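Local coordinates for protein nicotinate phosphoribosyltransferase (Vibrio cholerae, PDB 4HL7) that probably catalyses the ATP-dependent formation of nicotinate ribonucleotide from nicotinate and phosphoribosyl diphosphate, a step of NAD biosynthesis, at residues 22-34 / 84-96. Numbering follows the deposited sequence.
Sequences YKINMMQAIHHFY and HLKATFLQSLRYF
Phe89 sits as a knob in a hole formed by Ile24, Met27, Gln28 and His31, where two helices of the N-terminal domain cross in a largely buried contact. The axes of helix segments 22-33 and 87-93 cross at 105°, 10.5 Å apart at their closest. CG of Phe89 lies anti to its backbone N (chi1 167°), which sends the ring into helix 22-33. Gln28 CB lies over one face of the Phe89 ring, 3.9 Å from its centroid. At the edge of the ring, near its plane, Met27 CG is 3.8 Å from Phe89 CE1. The Phe89 edge meets the His31 face in a T-shaped pair, planes at 63°. The extended chain of Met27, modelled as selenomethionine, carries its methyl CE over the face of Phe96, 3.9 Å from that ring's centroid. The Gln28 amide grips the chain just before helix 87-93. Gln28 OE1 accepts a nearly straight bond from Lys86 N, the N-cap residue; the modelled 2.5 Å is unusually short and its exact length is doubtful. Gln28 NE2 donates to His84 O at 3.2 Å. Together the two bonds probably fix the amide's rotation. His31 ND1 is hydrogen-bonded to Arg126 of helix 125-128, and Lys86 NZ to Ala258 O. Helix 72-81 packs against Leu90 and Leu93, while helix 232-241 meets Met26 and Ala29.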
# COMPACT_ATOMS: atom_id res chain seq x y z
N TYR A 22 2.70 6.27 -4.74
CA TYR A 22 1.89 5.69 -5.85
C TYR A 22 0.44 6.26 -5.87
O TYR A 22 -0.22 6.10 -6.87
CB TYR A 22 1.83 4.15 -5.76
CG TYR A 22 0.74 3.63 -4.78
CD1 TYR A 22 1.06 3.25 -3.48
CD2 TYR A 22 -0.62 3.55 -5.16
CE1 TYR A 22 0.09 2.78 -2.59
CE2 TYR A 22 -1.61 3.11 -4.27
CZ TYR A 22 -1.25 2.73 -2.98
OH TYR A 22 -2.21 2.28 -2.09
N LYS A 23 -0.02 6.88 -4.77
CA LYS A 23 -1.35 7.46 -4.75
C LYS A 23 -1.41 8.70 -5.61
O LYS A 23 -2.36 8.87 -6.41
CB LYS A 23 -1.81 7.76 -3.28
CG LYS A 23 -1.92 6.47 -2.49
CD LYS A 23 -3.34 6.10 -2.07
CE LYS A 23 -4.13 5.49 -3.20
NZ LYS A 23 -5.49 5.08 -2.70
N ILE A 24 -0.39 9.54 -5.49
CA ILE A 24 -0.28 10.71 -6.37
C ILE A 24 -0.02 10.27 -7.81
O ILE A 24 -0.58 10.83 -8.79
CB ILE A 24 0.82 11.70 -5.87
CG1 ILE A 24 0.24 12.51 -4.68
CG2 ILE A 24 1.23 12.71 -6.99
CD1 ILE A 24 1.22 13.55 -4.09
N ASN A 25 0.85 9.27 -7.96
CA ASN A 25 1.13 8.83 -9.29
C ASN A 25 -0.13 8.28 -9.99
O ASN A 25 -0.43 8.67 -11.14
CB ASN A 25 2.27 7.82 -9.26
CG ASN A 25 3.54 8.40 -8.69
OD1 ASN A 25 3.67 9.65 -8.51
ND2 ASN A 25 4.49 7.50 -8.35
N MSE A 26 -0.89 7.41 -9.30
CA MSE A 26 -2.10 6.87 -9.85
C MSE A 26 -3.10 7.99 -10.02
O MSE A 26 -3.87 7.99 -10.98
CB MSE A 26 -2.62 5.79 -8.90
CG MSE A 26 -3.65 4.94 -9.53
SE MSE A 26 -3.82 3.43 -8.23
CE MSE A 26 -2.39 2.86 -7.67
N MSE A 27 -3.07 9.01 -9.17
CA MSE A 27 -3.99 10.15 -9.41
C MSE A 27 -3.74 10.80 -10.75
O MSE A 27 -4.67 11.26 -11.44
CB MSE A 27 -3.78 11.18 -8.27
CG MSE A 27 -4.84 12.30 -8.40
SE MSE A 27 -4.44 13.55 -6.91
CE MSE A 27 -5.71 15.01 -7.17
N GLN A 28 -2.47 10.91 -11.16
CA GLN A 28 -2.19 11.39 -12.52
C GLN A 28 -2.81 10.53 -13.58
O GLN A 28 -3.38 11.07 -14.59
CB GLN A 28 -0.70 11.62 -12.83
CG GLN A 28 -0.51 11.77 -14.36
CD GLN A 28 0.80 12.33 -14.73
OE1 GLN A 28 1.16 13.44 -14.30
NE2 GLN A 28 1.57 11.57 -15.49
N ALA A 29 -2.72 9.20 -13.44
CA ALA A 29 -3.24 8.33 -14.50
C ALA A 29 -4.76 8.42 -14.57
O ALA A 29 -5.39 8.44 -15.63
CB ALA A 29 -2.82 6.87 -14.29
N ILE A 30 -5.36 8.56 -13.40
CA ILE A 30 -6.86 8.67 -13.29
C ILE A 30 -7.27 10.05 -13.84
O ILE A 30 -8.29 10.18 -14.58
CB ILE A 30 -7.31 8.53 -11.81
CG1 ILE A 30 -7.05 7.08 -11.36
CG2 ILE A 30 -8.83 8.85 -11.63
CD1 ILE A 30 -6.97 6.96 -9.84
N HIS A 31 -6.50 11.07 -13.52
CA HIS A 31 -6.74 12.46 -14.06
C HIS A 31 -6.77 12.42 -15.58
O HIS A 31 -7.63 13.03 -16.22
CB HIS A 31 -5.65 13.40 -13.50
CG HIS A 31 -5.52 14.71 -14.18
ND1 HIS A 31 -6.19 15.81 -13.76
CD2 HIS A 31 -4.69 15.13 -15.23
CE1 HIS A 31 -5.85 16.87 -14.52
NE2 HIS A 31 -4.93 16.45 -15.42
N HIS A 32 -5.83 11.68 -16.15
CA HIS A 32 -5.67 11.63 -17.59
C HIS A 32 -6.76 10.85 -18.27
O HIS A 32 -7.37 11.34 -19.25
CB HIS A 32 -4.29 11.03 -17.91
CG HIS A 32 -3.96 11.08 -19.37
ND1 HIS A 32 -3.46 12.21 -19.97
CD2 HIS A 32 -4.12 10.13 -20.38
CE1 HIS A 32 -3.30 11.97 -21.28
NE2 HIS A 32 -3.73 10.71 -21.54
N PHE A 33 -7.07 9.65 -17.78
CA PHE A 33 -7.96 8.70 -18.51
C PHE A 33 -9.41 8.71 -18.00
O PHE A 33 -10.34 8.32 -18.74
CB PHE A 33 -7.40 7.25 -18.42
CG PHE A 33 -6.23 6.99 -19.34
CD1 PHE A 33 -6.38 7.17 -20.71
CD2 PHE A 33 -5.01 6.48 -18.85
CE1 PHE A 33 -5.31 6.93 -21.58
CE2 PHE A 33 -3.94 6.22 -19.70
CZ PHE A 33 -4.10 6.45 -21.07
N TYR A 34 -9.58 9.01 -16.72
CA TYR A 34 -10.85 8.71 -16.00
C TYR A 34 -11.28 9.88 -15.12
O TYR A 34 -11.68 9.70 -13.97
CB TYR A 34 -10.69 7.41 -15.12
CG TYR A 34 -10.21 6.23 -15.93
CD1 TYR A 34 -9.07 5.53 -15.54
CD2 TYR A 34 -10.94 5.80 -17.03
CE1 TYR A 34 -8.57 4.48 -16.34
CE2 TYR A 34 -10.48 4.77 -17.85
CZ TYR A 34 -9.30 4.10 -17.46
OH TYR A 34 -8.84 3.05 -18.22
N HIS A 84 8.15 12.14 -14.21
CA HIS A 84 7.10 11.51 -15.03
C HIS A 84 5.69 11.99 -14.78
O HIS A 84 4.79 11.63 -15.52
CB HIS A 84 7.24 9.97 -15.04
CG HIS A 84 8.52 9.54 -15.71
ND1 HIS A 84 8.74 9.76 -17.02
CD2 HIS A 84 9.72 9.08 -15.18
CE1 HIS A 84 10.01 9.41 -17.32
NE2 HIS A 84 10.61 8.99 -16.20
N LEU A 85 5.52 12.84 -13.75
CA LEU A 85 4.28 13.60 -13.58
C LEU A 85 4.16 14.76 -14.61
O LEU A 85 5.11 15.48 -14.82
CB LEU A 85 4.17 14.12 -12.13
CG LEU A 85 4.09 12.93 -11.11
CD1 LEU A 85 3.93 13.52 -9.71
CD2 LEU A 85 2.97 11.97 -11.41
N LYS A 86 3.02 14.88 -15.26
CA LYS A 86 2.86 15.84 -16.35
C LYS A 86 2.72 17.25 -15.73
O LYS A 86 2.08 17.40 -14.68
CB LYS A 86 1.66 15.50 -17.20
CG LYS A 86 1.77 14.21 -18.03
CD LYS A 86 0.41 13.88 -18.59
CE LYS A 86 0.46 12.93 -19.80
NZ LYS A 86 1.14 11.66 -19.47
N ALA A 87 3.38 18.25 -16.32
CA ALA A 87 3.22 19.65 -15.88
C ALA A 87 1.72 20.10 -15.75
O ALA A 87 1.38 20.87 -14.82
CB ALA A 87 3.96 20.58 -16.84
N THR A 88 0.87 19.70 -16.69
CA THR A 88 -0.56 20.02 -16.65
C THR A 88 -1.22 19.43 -15.41
O THR A 88 -2.04 20.10 -14.75
CB THR A 88 -1.36 19.59 -17.89
OG1 THR A 88 -1.12 18.20 -18.19
CG2 THR A 88 -0.98 20.49 -19.12
N PHE A 89 -0.87 18.20 -15.09
CA PHE A 89 -1.41 17.59 -13.85
C PHE A 89 -0.91 18.33 -12.61
O PHE A 89 -1.69 18.63 -11.69
CB PHE A 89 -1.13 16.07 -13.76
CG PHE A 89 -1.39 15.50 -12.39
CD1 PHE A 89 -2.73 15.34 -11.92
CD2 PHE A 89 -0.35 15.13 -11.57
CE1 PHE A 89 -2.98 14.75 -10.67
CE2 PHE A 89 -0.61 14.61 -10.28
CZ PHE A 89 -1.92 14.40 -9.87
N LEU A 90 0.39 18.64 -12.56
CA LEU A 90 0.92 19.30 -11.36
C LEU A 90 0.31 20.69 -11.20
O LEU A 90 0.07 21.14 -10.08
CB LEU A 90 2.44 19.42 -11.39
CG LEU A 90 3.15 18.04 -11.28
CD1 LEU A 90 4.66 18.11 -11.23
CD2 LEU A 90 2.70 17.41 -9.96
N GLN A 91 0.10 21.39 -12.33
CA GLN A 91 -0.58 22.72 -12.24
C GLN A 91 -2.00 22.61 -11.65
O GLN A 91 -2.40 23.48 -10.85
CB GLN A 91 -0.55 23.46 -13.62
CG GLN A 91 0.86 23.95 -13.92
N SER A 92 -2.72 21.55 -11.99
CA SER A 92 -4.06 21.31 -11.43
C SER A 92 -4.02 21.06 -9.90
O SER A 92 -4.96 21.45 -9.20
CB SER A 92 -4.84 20.23 -12.22
OG SER A 92 -4.56 18.91 -11.76
N LEU A 93 -2.92 20.51 -9.38
CA LEU A 93 -2.76 20.34 -7.87
C LEU A 93 -2.74 21.64 -7.08
O LEU A 93 -3.11 21.68 -5.89
CB LEU A 93 -1.52 19.56 -7.56
CG LEU A 93 -1.61 18.14 -8.03
CD1 LEU A 93 -0.46 17.41 -7.31
CD2 LEU A 93 -2.95 17.50 -7.56
N ARG A 94 -2.35 22.71 -7.77
CA ARG A 94 -2.26 24.05 -7.17
C ARG A 94 -3.58 24.55 -6.59
O ARG A 94 -3.57 25.36 -5.66
CB ARG A 94 -1.70 25.08 -8.18
CG ARG A 94 -0.19 25.31 -8.05
CD ARG A 94 0.32 26.47 -8.92
NE ARG A 94 0.50 26.03 -10.30
CZ ARG A 94 1.67 25.65 -10.82
NH1 ARG A 94 2.76 25.66 -10.05
NH2 ARG A 94 1.75 25.26 -12.10
N TYR A 95 -4.69 24.08 -7.14
CA TYR A 95 -5.99 24.42 -6.62
C TYR A 95 -6.66 23.23 -5.89
O TYR A 95 -7.74 23.39 -5.33
CB TYR A 95 -6.94 25.12 -7.70
CG TYR A 95 -7.21 24.37 -9.01
CD1 TYR A 95 -8.15 23.34 -9.08
CD2 TYR A 95 -6.55 24.72 -10.18
CE1 TYR A 95 -8.36 22.63 -10.26
CE2 TYR A 95 -6.78 24.06 -11.36
CZ TYR A 95 -7.68 23.03 -11.40
OH TYR A 95 -7.87 22.36 -12.54
N PHE A 96 -6.04 22.05 -5.87
CA PHE A 96 -6.78 20.86 -5.36
C PHE A 96 -6.95 20.91 -3.82
O PHE A 96 -5.99 21.17 -3.09
CB PHE A 96 -6.08 19.54 -5.70
CG PHE A 96 -6.76 18.35 -5.10
CD1 PHE A 96 -7.92 17.84 -5.68
CD2 PHE A 96 -6.28 17.77 -3.93
CE1 PHE A 96 -8.58 16.77 -5.10
CE2 PHE A 96 -6.96 16.70 -3.37
CZ PHE A 96 -8.10 16.20 -3.95